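Local coordinates for AvrRxo1-ORF1 (Xanthomonas oryzae pv. oryzicola, PDB 4Z8T), which acts as a type III effector, carries a polynucleotide kinase domain probably related to zeta toxins, and binds AvrRxo1-ORF2, at residues A[54-59]-A[144-149]. Residues are numbered along the deposited sequence; the frame is centred on the assembly and turned at random.
Sequences LAESLE and QKTGSG
The flat groups are the carboxylates of E56 and E59, near the end of helix 34-60, which meet T146, G147 and S148. The E59 carboxylate takes a hydroxyl at each oxygen. T146 OG1 donates to E59 OE1 over 2.7 Å, arriving on the syn side and 18° out of the carboxylate plane. S148 OG donates to E59 OE2, also at 2.7 Å, but from well above the plane, 35° out of it. E56 uses the syn lone pair of OE2 for the backbone amide of G147, with N and OE2 2.9 Å apart. T146 CB lies 3.4 Å from both E56 OE2 and E59 OE1, the two directions opening at about 120°; the acids are three residues apart on the helix.

Side-chain torsions explain the reach. E59 has CG anti to the backbone N and runs straight on through chi2, whereas E56 folds at chi2 to bring its carboxylate to the amide. T146 CG2 lies against E59 OE1 at 3.3 Å on one hand and A55 CB at 4.1 Å on the other.

The receiving backbone is a type I beta turn from T146 to G149, closed by G149 N to T146 O. A weak bond from S148 N to T146 OG1 has the form of an ST turn laid over it. E56 takes one backbone N-H and E59 two hydroxyls, so the acids share three of the turn's donors.

The contact joins the last turns of helix 34-60 to the loop between helix 123-141 and strand 154-157, an outermost strand of the sheet within this chain. A55 also touches A152 of that loop, while L54, S57 and L58 pack against helix 87-95.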
loop_
_atom_site.group_PDB
_atom_site.type_symbol
_atom_site.label_atom_id
_atom_site.label_comp_id
_atom_site.label_asym_id
_atom_site.label_seq_id
_atom_site.Cartn_x
_atom_site.Cartn_y
_atom_site.Cartn_z
ATOM N N LEU A 54 9.540 41.000 -9.406
ATOM C CA LEU A 54 8.571 39.950 -9.727
ATOM C C LEU A 54 7.194 40.558 -9.925
ATOM O O LEU A 54 6.527 40.306 -10.933
ATOM C CB LEU A 54 8.491 38.919 -8.596
ATOM C CG LEU A 54 9.601 37.887 -8.411
ATOM C CD1 LEU A 54 9.178 36.896 -7.326
ATOM C CD2 LEU A 54 9.915 37.160 -9.716
ATOM N N ALA A 55 6.780 41.377 -8.965
ATOM C CA ALA A 55 5.442 41.960 -9.004
ATOM C C ALA A 55 5.222 42.834 -10.231
ATOM O O ALA A 55 4.150 42.796 -10.842
ATOM C CB ALA A 55 5.165 42.741 -7.731
ATOM N N GLU A 56 6.226 43.622 -10.600
ATOM C CA GLU A 56 6.073 44.490 -11.762
ATOM C C GLU A 56 6.041 43.672 -13.043
ATOM O O GLU A 56 5.300 44.007 -13.971
ATOM C CB GLU A 56 7.194 45.532 -11.830
ATOM C CG GLU A 56 7.192 46.566 -10.709
ATOM C CD GLU A 56 6.071 47.591 -10.810
ATOM O OE1 GLU A 56 5.289 47.566 -11.783
ATOM O OE2 GLU A 56 5.976 48.445 -9.899
ATOM N N SER A 57 6.832 42.597 -13.105
ATOM C CA SER A 57 6.774 41.693 -14.259
ATOM C C SER A 57 5.403 41.072 -14.421
ATOM O O SER A 57 4.833 41.098 -15.515
ATOM C CB SER A 57 7.835 40.587 -14.163
ATOM O OG SER A 57 7.763 39.699 -15.276
ATOM N N LEU A 58 4.881 40.510 -13.330
ATOM C CA LEU A 58 3.570 39.871 -13.354
ATOM C C LEU A 58 2.470 40.848 -13.767
ATOM O O LEU A 58 1.606 40.502 -14.567
ATOM C CB LEU A 58 3.261 39.272 -11.981
ATOM C CG LEU A 58 4.168 38.092 -11.623
ATOM C CD1 LEU A 58 4.142 37.805 -10.118
ATOM C CD2 LEU A 58 3.761 36.835 -12.407
ATOM N N GLU A 59 2.509 42.070 -13.240
ATOM C CA GLU A 59 1.455 43.040 -13.565
ATOM C C GLU A 59 1.518 43.465 -15.029
ATOM O O GLU A 59 0.487 43.596 -15.704
ATOM C CB GLU A 59 1.541 44.264 -12.651
ATOM C CG GLU A 59 0.478 45.314 -12.962
ATOM C CD GLU A 59 0.571 46.491 -12.038
ATOM O OE1 GLU A 59 0.574 46.268 -10.810
ATOM O OE2 GLU A 59 0.651 47.636 -12.537
ATOM N N GLN A 144 2.070 45.741 0.125
ATOM C CA GLN A 144 2.973 46.292 -0.881
ATOM C C GLN A 144 2.265 46.581 -2.210
ATOM O O GLN A 144 1.524 45.734 -2.735
ATOM C CB GLN A 144 4.137 45.324 -1.121
ATOM C CG GLN A 144 5.144 45.819 -2.135
ATOM C CD GLN A 144 5.882 47.047 -1.652
ATOM O OE1 GLN A 144 6.409 47.064 -0.538
ATOM N NE2 GLN A 144 5.909 48.087 -2.477
ATOM N N LYS A 145 2.494 47.777 -2.750
ATOM C CA LYS A 145 1.913 48.170 -4.029
ATOM C C LYS A 145 2.972 48.265 -5.115
ATOM O O LYS A 145 4.159 48.464 -4.838
ATOM C CB LYS A 145 1.236 49.541 -3.916
ATOM C CG LYS A 145 0.262 49.681 -2.762
ATOM C CD LYS A 145 -0.948 48.779 -2.919
ATOM C CE LYS A 145 -2.037 49.121 -1.892
ATOM N NZ LYS A 145 -1.582 48.944 -0.482
ATOM N N THR A 146 2.519 48.139 -6.358
ATOM C CA THR A 146 3.353 48.389 -7.523
ATOM C C THR A 146 3.248 49.864 -7.897
ATOM O O THR A 146 2.601 50.648 -7.190
ATOM C CB THR A 146 2.874 47.591 -8.708
ATOM O OG1 THR A 146 1.567 48.048 -9.067
ATOM C CG2 THR A 146 2.805 46.097 -8.355
ATOM N N GLY A 147 3.857 50.225 -9.026
ATOM C CA GLY A 147 3.827 51.599 -9.505
ATOM C C GLY A 147 2.461 52.073 -9.979
ATOM O O GLY A 147 2.226 53.277 -10.102
ATOM N N SER A 148 1.555 51.139 -10.249
ATOM C CA SER A 148 0.201 51.487 -10.662
ATOM C C SER A 148 -0.722 51.607 -9.455
ATOM O O SER A 148 -1.924 51.861 -9.606
ATOM C CB SER A 148 -0.358 50.434 -11.614
ATOM O OG SER A 148 -0.764 49.278 -10.900
ATOM N N GLY A 149 -0.167 51.402 -8.260
ATOM C CA GLY A 149 -0.948 51.434 -7.031
ATOM C C GLY A 149 -1.685 50.142 -6.717
ATOM O O GLY A 149 -2.373 50.035 -5.695
#